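Long-range contacts in probable secreted solute-binding lipoprotein (Streptomyces coelicolor, PDB 3I3V), which probably binds a solute outside the cell membrane and passes it to a membrane transporter, as related extracellular solute-binding lipoproteins do: residues C[12-16]-C[51-55]; C[21-26]-C[319-325]; C[118-124]-C[284-290]; C[191-196]-C[355-361]. All coordinates share one frame; numbering follows the deposited sequence.

How the interactions relate
From the N terminus, interaction 1 is the first to close, joining strand 9-14 to helix 51-60 across 34 residues that include strand 41-46. Interaction 2 opens before that loop is complete, so the two cross; it closes only near residue 325, tying the start of helix 23-36 to the end of helix 313-323. Interaction 3 is nested within it and aligns the chain around 118-124 with 284-290, between the four-stranded sheet and the larger one. Interaction 4 crosses both 2 and 3, fastening helix 188-197 to the loop 355-361. Interaction 3 is the meeting point: Ile-288 packs on Leu-16, Phe-122 on Phe-319 and Ala-284 on Leu-356, while interaction 4 stays clear of 1 and 2.

Interaction 1 of 4, residues C[12-16]-C[51-55]; sequences VHTQL and LAQVY
His-13 and Leu-51 each carry CG opposite the backbone N (chi1 -157° and 175°), which sends the two side chains past each other in opposite directions until the leucine lies over the imidazole. Leu-51 CG stands 3.9 Å from the centroid of the His-13 ring, 7° off its normal, a CH-pi contact over the face. The ring's edge is met by the next turn of the helix: Val-54 CG1 lies 3.7 Å from His-13 CE1, and Tyr-55 CB lies 3.8 Å from His-13 ND1. A flat ring suits this slot because it offers a face to one branched side chain and an edge to two others, while NE2 pairs with Asn-47. Leu-51 also reaches past the strand end, its CD1 3.5 Å from Gln-15 CG, the two chains crossing at about a right angle; Gln-15 NE2 bonds to Gly-48 O. Replacing His-13 by an alanine would probably open a gap against Leu-51 and leave Asn-47 without its ring partner. Residues 51-55 run roughly antiparallel to 12-14, and helix 51-60 connects the parallel strands 41-46 and 67-70, which flank strand 9-14: a beta-alpha-beta crossover, as in the alpha/beta domains of the periplasmic-binding-protein clan.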
loop_
_atom_site.group_PDB
_atom_site.type_symbol
_atom_site.label_atom_id
_atom_site.label_comp_id
_atom_site.label_asym_id
_atom_site.label_seq_id
_atom_site.Cartn_x
_atom_site.Cartn_y
_atom_site.Cartn_z
ATOM N N VAL C 12 45.303 24.695 7.450
ATOM C CA VAL C 12 45.962 23.404 7.571
ATOM C C VAL C 12 47.484 23.535 7.654
ATOM O O VAL C 12 48.115 24.059 6.738
ATOM C CB VAL C 12 45.616 22.506 6.351
ATOM C CG1 VAL C 12 46.374 21.191 6.422
ATOM C CG2 VAL C 12 44.123 22.261 6.299
ATOM N N HIS C 13 48.057 23.048 8.755
ATOM C CA HIS C 13 49.504 23.060 8.971
ATOM C C HIS C 13 49.989 21.687 8.517
ATOM O O HIS C 13 49.741 20.690 9.188
ATOM C CB HIS C 13 49.818 23.276 10.456
ATOM C CG HIS C 13 51.179 23.843 10.703
ATOM N ND1 HIS C 13 51.641 24.144 11.957
ATOM C CD2 HIS C 13 52.162 24.182 9.834
ATOM C CE1 HIS C 13 52.861 24.655 11.859
ATOM N NE2 HIS C 13 53.194 24.688 10.587
ATOM N N THR C 14 50.689 21.656 7.385
ATOM C CA THR C 14 51.138 20.413 6.753
ATOM C C THR C 14 52.600 20.301 6.394
ATOM O O THR C 14 53.248 21.294 6.090
ATOM C CB THR C 14 50.436 20.221 5.407
ATOM O OG1 THR C 14 49.105 20.730 5.490
ATOM C CG2 THR C 14 50.419 18.772 5.010
ATOM N N GLN C 15 53.084 19.062 6.352
ATOM C CA GLN C 15 54.456 18.773 5.954
ATOM C C GLN C 15 54.467 18.549 4.449
ATOM O O GLN C 15 55.531 18.456 3.842
ATOM C CB GLN C 15 54.969 17.515 6.644
ATOM C CG GLN C 15 55.276 17.705 8.110
ATOM C CD GLN C 15 55.894 16.478 8.730
ATOM O OE1 GLN C 15 55.382 15.366 8.573
ATOM N NE2 GLN C 15 57.000 16.667 9.450
ATOM N N LEU C 16 53.273 18.452 3.862
ATOM C CA LEU C 16 53.111 18.237 2.428
ATOM C C LEU C 16 52.917 19.567 1.720
ATOM O O LEU C 16 52.311 20.487 2.275
ATOM C CB LEU C 16 51.882 17.368 2.140
ATOM C CG LEU C 16 51.826 15.943 2.683
ATOM C CD1 LEU C 16 50.589 15.256 2.133
ATOM C CD2 LEU C 16 53.082 15.181 2.282
ATOM N N LEU C 51 57.875 21.266 11.844
ATOM C CA LEU C 51 56.450 21.604 11.914
ATOM C C LEU C 51 55.935 21.492 13.344
ATOM O O LEU C 51 55.242 22.386 13.835
ATOM C CB LEU C 51 55.622 20.691 10.994
ATOM C CG LEU C 51 54.095 20.848 11.036
ATOM C CD1 LEU C 51 53.497 20.173 9.828
ATOM C CD2 LEU C 51 53.516 20.236 12.327
ATOM N N ALA C 52 56.263 20.381 13.998
ATOM C CA ALA C 52 55.844 20.151 15.374
ATOM C C ALA C 52 56.238 21.326 16.273
ATOM O O ALA C 52 55.426 21.795 17.068
ATOM C CB ALA C 52 56.465 18.863 15.892
ATOM N N GLN C 53 57.479 21.797 16.150
ATOM C CA GLN C 53 57.958 22.923 16.954
ATOM C C GLN C 53 57.162 24.176 16.626
ATOM O O GLN C 53 56.710 24.880 17.523
ATOM C CB GLN C 53 59.455 23.208 16.694
ATOM C CG GLN C 53 60.457 22.158 17.217
ATOM C CD GLN C 53 60.480 20.841 16.421
ATOM O OE1 GLN C 53 61.214 19.910 16.778
ATOM N NE2 GLN C 53 59.686 20.759 15.351
ATOM N N VAL C 54 57.001 24.452 15.332
ATOM C CA VAL C 54 56.265 25.629 14.884
ATOM C C VAL C 54 54.816 25.556 15.320
ATOM O O VAL C 54 54.224 26.572 15.675
ATOM C CB VAL C 54 56.297 25.765 13.356
ATOM C CG1 VAL C 54 55.496 26.999 12.913
ATOM C CG2 VAL C 54 57.736 25.859 12.887
ATOM N N TYR C 55 54.241 24.356 15.284
ATOM C CA TYR C 55 52.854 24.203 15.705
ATOM C C TYR C 55 52.700 24.484 17.210
ATOM O O TYR C 55 51.743 25.127 17.627
ATOM C CB TYR C 55 52.340 22.800 15.396
ATOM C CG TYR C 55 50.960 22.546 15.962
ATOM C CD1 TYR C 55 49.823 23.057 15.345
ATOM C CD2 TYR C 55 50.801 21.828 17.145
ATOM C CE1 TYR C 55 48.561 22.863 15.894
ATOM C CE2 TYR C 55 49.545 21.626 17.700
ATOM C CZ TYR C 55 48.430 22.148 17.068
ATOM O OH TYR C 55 47.192 21.945 17.624
#

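Interaction 2 of 4, residues C[21-26]-C[319-325]; sequences PGSPTY and FVTESGR
Gly-22, the N-cap residue of helix 23-36, brings its CA within 5.7 Å of Ser-323 CA, at a phi of 91° where a CB would jam against the preceding carbonyl oxygen. Glycine also suits the place because a CB would press on Arg-325 CD, and its bare CA lets Ser-323 OG come in close. One turn on, Thr-25 uses its two branches differently. With OG1 beside the backbone N (chi1 -51°), CG2 is turned onto the face of the Phe-319 ring, 3.9 Å from its centroid, in a CH-pi contact. OG1 is left to meet two waters. The first lies 2.9 Å from Thr-25 OG1 and donates to Glu-322 OE2; the second links Thr-25 OG1, at 2.7 Å, to Ser-323 OG, at 2.8 Å. A threonine thus serves an apolar ring and a water-mediated polar bridge at once. Ser-323 OG is gripped again by Arg-325 NH1, which donates to it over 3.0 Å with OG close to the guanidinium plane, though the N-H...O angle of 135° is bent. That bond helps fix the flat group, which Pro-21 CB covers on one face, 3.8 Å from Arg-325 NH2. Glu-322 has a second tie through OE1, a salt bridge to Arg-318. Beyond the contact, the Phe-319 ring meets Tyr-121 and Phe-122 edge-to-face and touches Met-327 of strand 326-327, while Tyr-26 carries its ring away from 319-325, to Val-12 and Thr-14 on strand 9-14, and to Phe-306 and Met-310 of helix 300-310.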
loop_
_atom_site.group_PDB
_atom_site.type_symbol
_atom_site.label_atom_id
_atom_site.label_comp_id
_atom_site.label_asym_id
_atom_site.label_seq_id
_atom_site.Cartn_x
_atom_site.Cartn_y
_atom_site.Cartn_z
ATOM N N PRO C 21 57.012 13.558 -0.096
ATOM C CA PRO C 21 56.315 12.646 -1.011
ATOM C C PRO C 21 54.799 12.794 -0.859
ATOM O O PRO C 21 54.285 12.924 0.258
ATOM C CB PRO C 21 56.810 11.269 -0.570
ATOM C CG PRO C 21 58.189 11.562 -0.048
ATOM C CD PRO C 21 57.973 12.826 0.746
ATOM N N GLY C 22 54.090 12.760 -1.987
ATOM C CA GLY C 22 52.648 12.918 -1.965
ATOM C C GLY C 22 52.213 14.373 -2.109
ATOM O O GLY C 22 51.024 14.656 -2.254
ATOM N N SER C 23 53.170 15.299 -2.058
ATOM C CA SER C 23 52.867 16.719 -2.186
ATOM C C SER C 23 52.083 17.056 -3.450
ATOM O O SER C 23 51.087 17.769 -3.380
ATOM C CB SER C 23 54.152 17.552 -2.161
ATOM O OG SER C 23 54.732 17.583 -0.865
ATOM N N PRO C 24 52.523 16.559 -4.626
ATOM C CA PRO C 24 51.815 16.846 -5.880
ATOM C C PRO C 24 50.336 16.482 -5.807
ATOM O O PRO C 24 49.467 17.273 -6.155
ATOM C CB PRO C 24 52.563 15.992 -6.907
ATOM C CG PRO C 24 53.970 15.946 -6.346
ATOM C CD PRO C 24 53.704 15.707 -4.874
ATOM N N THR C 25 50.049 15.275 -5.349
ATOM C CA THR C 25 48.671 14.831 -5.246
ATOM C C THR C 25 47.908 15.538 -4.123
ATOM O O THR C 25 46.679 15.679 -4.206
ATOM C CB THR C 25 48.618 13.327 -5.054
ATOM O OG1 THR C 25 49.417 12.711 -6.073
ATOM C CG2 THR C 25 47.191 12.830 -5.170
ATOM N N TYR C 26 48.616 15.989 -3.081
ATOM C CA TYR C 26 47.941 16.704 -2.001
ATOM C C TYR C 26 47.450 18.043 -2.533
ATOM O O TYR C 26 46.317 18.432 -2.293
ATOM C CB TYR C 26 48.871 16.968 -0.813
ATOM C CG TYR C 26 48.207 17.838 0.234
ATOM C CD1 TYR C 26 47.114 17.378 0.953
ATOM C CD2 TYR C 26 48.643 19.139 0.465
ATOM C CE1 TYR C 26 46.468 18.191 1.881
ATOM C CE2 TYR C 26 48.007 19.964 1.387
ATOM C CZ TYR C 26 46.920 19.486 2.094
ATOM O OH TYR C 26 46.291 20.303 3.020
ATOM N N PHE C 319 46.041 9.214 -4.536
ATOM C CA PHE C 319 47.302 9.150 -3.812
ATOM C C PHE C 319 48.020 7.866 -4.185
ATOM O O PHE C 319 49.225 7.868 -4.419
ATOM C CB PHE C 319 47.071 9.216 -2.298
ATOM C CG PHE C 319 46.938 10.616 -1.784
ATOM C CD1 PHE C 319 48.063 11.433 -1.669
ATOM C CD2 PHE C 319 45.683 11.150 -1.493
ATOM C CE1 PHE C 319 47.942 12.756 -1.276
ATOM C CE2 PHE C 319 45.549 12.476 -1.099
ATOM C CZ PHE C 319 46.677 13.285 -0.992
ATOM N N VAL C 320 47.261 6.783 -4.259
ATOM C CA VAL C 320 47.790 5.471 -4.620
ATOM C C VAL C 320 48.268 5.412 -6.077
ATOM O O VAL C 320 49.415 5.083 -6.349
ATOM C CB VAL C 320 46.710 4.393 -4.429
ATOM C CG1 VAL C 320 47.210 3.052 -4.944
ATOM C CG2 VAL C 320 46.332 4.296 -2.958
ATOM N N THR C 321 47.370 5.758 -6.994
ATOM C CA THR C 321 47.618 5.727 -8.432
ATOM C C THR C 321 48.552 6.787 -8.994
ATOM O O THR C 321 49.482 6.469 -9.727
ATOM C CB THR C 321 46.278 5.808 -9.204
ATOM O OG1 THR C 321 45.524 4.607 -8.976
ATOM C CG2 THR C 321 46.515 5.967 -10.690
ATOM N N GLU C 322 48.295 8.046 -8.659
ATOM C CA GLU C 322 49.096 9.155 -9.159
ATOM C C GLU C 322 50.385 9.433 -8.381
ATOM O O GLU C 322 51.367 9.915 -8.949
ATOM C CB GLU C 322 48.229 10.425 -9.206
ATOM C CG GLU C 322 46.894 10.210 -9.916
ATOM C CD GLU C 322 46.062 11.472 -10.017
ATOM O OE1 GLU C 322 44.894 11.385 -10.460
ATOM O OE2 GLU C 322 46.571 12.552 -9.658
ATOM N N SER C 323 50.395 9.127 -7.090
ATOM C CA SER C 323 51.586 9.372 -6.291
ATOM C C SER C 323 52.332 8.101 -5.887
ATOM O O SER C 323 53.489 8.165 -5.473
ATOM C CB SER C 323 51.216 10.164 -5.038
ATOM O OG SER C 323 52.377 10.618 -4.366
ATOM N N GLY C 324 51.672 6.950 -6.007
ATOM C CA GLY C 324 52.300 5.691 -5.633
ATOM C C GLY C 324 52.516 5.575 -4.132
ATOM O O GLY C 324 53.534 5.044 -3.673
ATOM N N ARG C 325 51.546 6.068 -3.369
ATOM C CA ARG C 325 51.604 6.049 -1.913
ATOM C C ARG C 325 50.902 4.837 -1.334
ATOM O O ARG C 325 49.840 4.428 -1.823
ATOM C CB ARG C 325 50.906 7.283 -1.340
ATOM C CG ARG C 325 51.523 8.608 -1.688
ATOM C CD ARG C 325 52.449 9.101 -0.598
ATOM N NE ARG C 325 53.747 8.440 -0.597
ATOM C CZ ARG C 325 54.544 8.343 -1.658
ATOM N NH1 ARG C 325 54.171 8.853 -2.824
ATOM N NH2 ARG C 325 55.735 7.767 -1.543
HETATM O O HOH W 1 48.589 13.610 -8.736
HETATM O O HOH W 2 52.148 12.941 -5.871
#

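Interaction 3 of 4, residues C[118-124]-C[284-290]; sequences AFPYFAT and AYTLIGF
Phe-119 and Phe-290 form the tight end of this contact, an antiparallel hydrogen-bonded pair. Phe-119 N donates to Phe-290 O over 2.8 Å, and Phe-290 N returns a bond of 2.9 Å to Phe-119 O, lying in the carbonyl plane on a lone pair. Tyr-121, its CG opposite the backbone N (chi1 -153°), then offers a ring face to the edge of Phe-290. The pair is edge-to-face but tilted, with planes at 61° and ring centroids 4.8 Å apart; Phe-290 CE2 sits 3.4 Å from Tyr-121 CG, toward the rim. Glycine suits position 289, since a CB would crowd Phe-119 O. Farther along, the pairing loosens. Phe-122 N still reaches Ile-288 O at 3.1 Å, but a water bridges the two segments, accepting from Tyr-121 N at 2.6 Å and lying near Phe-122 O and Leu-287 O. Leu-287, partly exposed, rests its CB against Phe-122 CB on the more open flank. A second ladder resumes where Thr-124 N donates to Ala-284 O over 2.9 Å; the return bond from Ala-284 N to Thr-124 O is longer, 3.3 Å. Strand 289-292 edges the four-stranded sheet beside strand 67-70, whereas strands 122-131 and 280-284 belong to the larger sheet, so these two segments pass together between the two, consistent with the hinge of a solute-binding protein; helix 300-310 packs on Phe-119 and Phe-290 through Leu-307.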
loop_
_atom_site.group_PDB
_atom_site.type_symbol
_atom_site.label_atom_id
_atom_site.label_comp_id
_atom_site.label_asym_id
_atom_site.label_seq_id
_atom_site.Cartn_x
_atom_site.Cartn_y
_atom_site.Cartn_z
ATOM N N ALA C 118 45.233 10.614 15.883
ATOM C CA ALA C 118 44.892 11.266 14.623
ATOM C C ALA C 118 44.191 10.356 13.629
ATOM O O ALA C 118 44.037 9.166 13.864
ATOM C CB ALA C 118 46.161 11.832 13.989
ATOM N N PHE C 119 43.744 10.938 12.521
ATOM C CA PHE C 119 43.108 10.160 11.466
ATOM C C PHE C 119 44.263 9.587 10.652
ATOM O O PHE C 119 45.070 10.336 10.101
ATOM C CB PHE C 119 42.246 11.054 10.558
ATOM C CG PHE C 119 40.919 11.458 11.147
ATOM C CD1 PHE C 119 40.813 12.570 11.964
ATOM C CD2 PHE C 119 39.764 10.749 10.833
ATOM C CE1 PHE C 119 39.576 12.977 12.459
ATOM C CE2 PHE C 119 38.522 11.152 11.327
ATOM C CZ PHE C 119 38.430 12.266 12.138
ATOM N N PRO C 120 44.372 8.256 10.581
ATOM C CA PRO C 120 45.472 7.681 9.806
ATOM C C PRO C 120 45.293 8.012 8.325
ATOM O O PRO C 120 44.176 8.243 7.859
ATOM C CB PRO C 120 45.344 6.182 10.083
ATOM C CG PRO C 120 44.681 6.136 11.432
ATOM C CD PRO C 120 43.622 7.201 11.274
ATOM N N TYR C 121 46.395 8.056 7.586
ATOM C CA TYR C 121 46.307 8.353 6.163
ATOM C C TYR C 121 47.451 7.732 5.384
ATOM O O TYR C 121 47.213 6.877 4.540
ATOM C CB TYR C 121 46.256 9.867 5.945
ATOM C CG TYR C 121 45.533 10.259 4.676
ATOM C CD1 TYR C 121 44.256 9.775 4.405
ATOM C CD2 TYR C 121 46.121 11.114 3.750
ATOM C CE1 TYR C 121 43.583 10.131 3.248
ATOM C CE2 TYR C 121 45.458 11.478 2.587
ATOM C CZ TYR C 121 44.186 10.982 2.341
ATOM O OH TYR C 121 43.523 11.324 1.185
ATOM N N PHE C 122 48.686 8.140 5.663
ATOM C CA PHE C 122 49.837 7.582 4.953
ATOM C C PHE C 122 50.442 6.359 5.632
ATOM O O PHE C 122 50.434 6.234 6.863
ATOM C CB PHE C 122 50.912 8.658 4.759
ATOM C CG PHE C 122 50.639 9.587 3.609
ATOM C CD1 PHE C 122 49.394 9.606 2.995
ATOM C CD2 PHE C 122 51.629 10.446 3.139
ATOM C CE1 PHE C 122 49.134 10.463 1.938
ATOM C CE2 PHE C 122 51.376 11.309 2.077
ATOM C CZ PHE C 122 50.116 11.314 1.474
ATOM N N ALA C 123 50.971 5.453 4.820
ATOM C CA ALA C 123 51.577 4.237 5.340
ATOM C C ALA C 123 52.810 3.867 4.532
ATOM O O ALA C 123 53.167 4.555 3.575
ATOM C CB ALA C 123 50.573 3.090 5.299
ATOM N N THR C 124 53.465 2.782 4.928
ATOM C CA THR C 124 54.636 2.325 4.206
ATOM C C THR C 124 54.653 0.818 4.104
ATOM O O THR C 124 54.337 0.116 5.070
ATOM C CB THR C 124 55.954 2.730 4.883
ATOM O OG1 THR C 124 55.989 4.147 5.079
ATOM C CG2 THR C 124 57.128 2.306 4.012
ATOM N N ALA C 284 54.420 0.017 8.333
ATOM C CA ALA C 284 54.169 1.024 9.358
ATOM C C ALA C 284 52.973 1.833 8.856
ATOM O O ALA C 284 52.857 2.099 7.656
ATOM C CB ALA C 284 55.394 1.922 9.530
ATOM N N TYR C 285 52.081 2.212 9.766
ATOM C CA TYR C 285 50.892 2.961 9.392
ATOM C C TYR C 285 50.858 4.319 10.068
ATOM O O TYR C 285 49.806 4.957 10.124
ATOM C CB TYR C 285 49.646 2.179 9.797
ATOM C CG TYR C 285 49.586 0.779 9.230
ATOM C CD1 TYR C 285 49.264 0.559 7.889
ATOM C CD2 TYR C 285 49.888 -0.325 10.024
ATOM C CE1 TYR C 285 49.247 -0.727 7.350
ATOM C CE2 TYR C 285 49.873 -1.614 9.497
ATOM C CZ TYR C 285 49.556 -1.807 8.156
ATOM O OH TYR C 285 49.592 -3.075 7.624
ATOM N N THR C 286 52.000 4.773 10.576
ATOM C CA THR C 286 52.017 6.048 11.271
ATOM C C THR C 286 52.783 7.184 10.626
ATOM O O THR C 286 53.393 8.005 11.311
ATOM C CB THR C 286 52.478 5.886 12.739
ATOM O OG1 THR C 286 53.708 5.151 12.790
ATOM C CG2 THR C 286 51.398 5.171 13.547
ATOM N N LEU C 287 52.755 7.220 9.299
ATOM C CA LEU C 287 53.365 8.314 8.559
ATOM C C LEU C 287 52.261 9.378 8.604
ATOM O O LEU C 287 51.209 9.151 9.219
ATOM C CB LEU C 287 53.676 7.895 7.122
ATOM C CG LEU C 287 55.033 7.198 6.958
ATOM C CD1 LEU C 287 55.061 5.923 7.781
ATOM C CD2 LEU C 287 55.291 6.899 5.487
ATOM N N ILE C 288 52.484 10.523 7.970
ATOM C CA ILE C 288 51.514 11.619 7.988
ATOM C C ILE C 288 50.039 11.262 8.245
ATOM O O ILE C 288 49.435 10.467 7.531
ATOM C CB ILE C 288 51.622 12.444 6.699
ATOM C CG1 ILE C 288 52.998 13.115 6.654
ATOM C CG2 ILE C 288 50.505 13.484 6.638
ATOM C CD1 ILE C 288 53.185 14.075 5.502
ATOM N N GLY C 289 49.483 11.856 9.299
ATOM C CA GLY C 289 48.093 11.639 9.658
ATOM C C GLY C 289 47.437 12.991 9.889
ATOM O O GLY C 289 48.143 14.003 9.962
ATOM N N PHE C 290 46.105 13.014 10.001
ATOM C CA PHE C 290 45.348 14.253 10.221
ATOM C C PHE C 290 45.056 14.493 11.711
ATOM O O PHE C 290 44.389 13.682 12.356
ATOM C CB PHE C 290 44.004 14.203 9.463
ATOM C CG PHE C 290 44.138 14.235 7.955
ATOM C CD1 PHE C 290 44.379 15.430 7.282
ATOM C CD2 PHE C 290 44.003 13.062 7.204
ATOM C CE1 PHE C 290 44.479 15.464 5.880
ATOM C CE2 PHE C 290 44.104 13.093 5.810
ATOM C CZ PHE C 290 44.341 14.299 5.149
HETATM O O HOH W 3 48.658 7.664 8.788
#

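Interaction 4 of 4, residues C[191-196]-C[355-361]; sequences ARHVYS and LLPDVYV
Ala-191 begins the contact, its small CB leaving room for Leu-355 CD2 at 3.6 Å. In Arg-192 the chain bends twice (chi2 87°, chi3 71°), so that the aliphatic part rather than the charged end meets the loop: Arg-192 CD lies 3.3 Å from Tyr-360 CE2 and equally near Leu-355 CD1. Its guanidinium turns back to its own helix, with a salt bridge from NH2 to Asp-189 and a bond from NE to Gln-188 O. Tyr-195 follows a turn later and takes Pro-357 CG over its ring face, 4.1 Å from the centroid, a CH-pi contact that suits the rigid proline; Val-361 CG2 lies beside Tyr-195 CB. At Ser-196, OG donates to Arg-192 O over 2.9 Å and so folds against the helix, with Tyr-360 CB 3.4 Å from Ser-196 OG. Ser-196 CA adds a CA-H...O contact to Tyr-360 O. An alanine at Tyr-360 is likely to strip the ring's share of cover from the Arg-192 methylenes, leaving Leu-355 against CD, and let that chain turn more freely. With Arg-192 NE and NH2 and Ser-196 OG engaged along their own helix, the join appears to rest mainly on complementary apolar shape and weak C-H contacts.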
loop_
_atom_site.group_PDB
_atom_site.type_symbol
_atom_site.label_atom_id
_atom_site.label_comp_id
_atom_site.label_asym_id
_atom_site.label_seq_id
_atom_site.Cartn_x
_atom_site.Cartn_y
_atom_site.Cartn_z
ATOM N N ALA C 191 58.619 -7.310 19.836
ATOM C CA ALA C 191 59.516 -6.374 19.173
ATOM C C ALA C 191 59.299 -5.010 19.814
ATOM O O ALA C 191 60.234 -4.227 19.970
ATOM C CB ALA C 191 59.211 -6.316 17.677
ATOM N N ARG C 192 58.053 -4.742 20.191
ATOM C CA ARG C 192 57.681 -3.481 20.827
ATOM C C ARG C 192 58.493 -3.304 22.113
ATOM O O ARG C 192 59.060 -2.239 22.362
ATOM C CB ARG C 192 56.190 -3.486 21.175
ATOM C CG ARG C 192 55.434 -2.238 20.759
ATOM C CD ARG C 192 54.926 -2.361 19.331
ATOM N NE ARG C 192 53.827 -3.317 19.207
ATOM C CZ ARG C 192 52.594 -3.106 19.657
ATOM N NH1 ARG C 192 52.293 -1.965 20.265
ATOM N NH2 ARG C 192 51.659 -4.035 19.495
ATOM N N HIS C 193 58.535 -4.355 22.927
ATOM C CA HIS C 193 59.281 -4.332 24.184
ATOM C C HIS C 193 60.789 -4.272 23.933
ATOM O O HIS C 193 61.498 -3.487 24.566
ATOM C CB HIS C 193 58.951 -5.574 25.030
ATOM C CG HIS C 193 59.921 -5.816 26.150
ATOM N ND1 HIS C 193 60.126 -4.909 27.168
ATOM C CD2 HIS C 193 60.770 -6.844 26.387
ATOM C CE1 HIS C 193 61.061 -5.368 27.982
ATOM N NE2 HIS C 193 61.469 -6.540 27.530
ATOM N N VAL C 194 61.272 -5.104 23.010
ATOM C CA VAL C 194 62.697 -5.135 22.693
ATOM C C VAL C 194 63.236 -3.761 22.299
ATOM O O VAL C 194 64.188 -3.277 22.903
ATOM C CB VAL C 194 63.007 -6.142 21.550
ATOM C CG1 VAL C 194 64.487 -6.120 21.215
ATOM C CG2 VAL C 194 62.605 -7.534 21.968
ATOM N N TYR C 195 62.623 -3.123 21.306
ATOM C CA TYR C 195 63.100 -1.820 20.849
ATOM C C TYR C 195 62.744 -0.627 21.712
ATOM O O TYR C 195 63.273 0.457 21.498
ATOM C CB TYR C 195 62.661 -1.587 19.400
ATOM C CG TYR C 195 63.474 -2.432 18.468
ATOM C CD1 TYR C 195 64.743 -2.018 18.061
ATOM C CD2 TYR C 195 63.052 -3.717 18.116
ATOM C CE1 TYR C 195 65.574 -2.863 17.342
ATOM C CE2 TYR C 195 63.880 -4.570 17.401
ATOM C CZ TYR C 195 65.140 -4.134 17.023
ATOM O OH TYR C 195 65.983 -4.981 16.364
ATOM N N SER C 196 61.859 -0.822 22.686
ATOM C CA SER C 196 61.486 0.267 23.593
ATOM C C SER C 196 62.427 0.330 24.797
ATOM O O SER C 196 62.826 1.416 25.230
ATOM C CB SER C 196 60.051 0.088 24.106
ATOM O OG SER C 196 59.104 0.549 23.159
ATOM N N LEU C 355 57.411 -5.203 12.574
ATOM C CA LEU C 355 57.340 -3.800 12.912
ATOM C C LEU C 355 58.506 -2.873 12.568
ATOM O O LEU C 355 59.652 -3.306 12.392
ATOM C CB LEU C 355 56.959 -3.706 14.397
ATOM C CG LEU C 355 57.663 -2.871 15.452
ATOM C CD1 LEU C 355 56.905 -3.031 16.758
ATOM C CD2 LEU C 355 59.100 -3.335 15.628
ATOM N N LEU C 356 58.170 -1.591 12.423
ATOM C CA LEU C 356 59.138 -0.535 12.151
ATOM C C LEU C 356 59.453 0.048 13.535
ATOM O O LEU C 356 58.614 0.698 14.145
ATOM C CB LEU C 356 58.532 0.550 11.262
ATOM C CG LEU C 356 59.473 1.758 11.097
ATOM C CD1 LEU C 356 60.746 1.296 10.429
ATOM C CD2 LEU C 356 58.813 2.863 10.283
ATOM N N PRO C 357 60.675 -0.171 14.036
ATOM C CA PRO C 357 61.119 0.306 15.353
ATOM C C PRO C 357 61.035 1.805 15.664
ATOM O O PRO C 357 60.810 2.187 16.808
ATOM C CB PRO C 357 62.558 -0.205 15.435
ATOM C CG PRO C 357 62.560 -1.400 14.512
ATOM C CD PRO C 357 61.766 -0.883 13.353
ATOM N N ASP C 358 61.218 2.635 14.645
ATOM C CA ASP C 358 61.229 4.091 14.786
ATOM C C ASP C 358 60.426 4.743 15.909
ATOM O O ASP C 358 60.988 5.426 16.763
ATOM C CB ASP C 358 60.843 4.719 13.456
ATOM C CG ASP C 358 61.871 4.453 12.385
ATOM O OD1 ASP C 358 62.478 3.368 12.418
ATOM O OD2 ASP C 358 62.067 5.319 11.511
ATOM N N VAL C 359 59.117 4.539 15.905
ATOM C CA VAL C 359 58.248 5.142 16.908
ATOM C C VAL C 359 58.584 4.753 18.340
ATOM O O VAL C 359 58.368 5.540 19.255
ATOM C CB VAL C 359 56.766 4.758 16.671
ATOM C CG1 VAL C 359 55.863 5.927 17.047
ATOM C CG2 VAL C 359 56.554 4.326 15.227
ATOM N N TYR C 360 59.111 3.547 18.532
ATOM C CA TYR C 360 59.410 3.044 19.872
ATOM C C TYR C 360 60.822 3.252 20.402
ATOM O O TYR C 360 61.053 3.141 21.606
ATOM C CB TYR C 360 59.070 1.553 19.945
ATOM C CG TYR C 360 57.773 1.194 19.254
ATOM C CD1 TYR C 360 57.750 0.889 17.894
ATOM C CD2 TYR C 360 56.564 1.194 19.953
ATOM C CE1 TYR C 360 56.550 0.592 17.239
ATOM C CE2 TYR C 360 55.358 0.903 19.311
ATOM C CZ TYR C 360 55.359 0.601 17.952
ATOM O OH TYR C 360 54.166 0.310 17.316
ATOM N N VAL C 361 61.763 3.547 19.516
ATOM C CA VAL C 361 63.140 3.755 19.927
ATOM C C VAL C 361 63.329 5.148 20.534
ATOM O O VAL C 361 63.102 6.152 19.865
ATOM C CB VAL C 361 64.111 3.612 18.726
ATOM C CG1 VAL C 361 65.526 3.916 19.177
ATOM C CG2 VAL C 361 64.031 2.196 18.136
#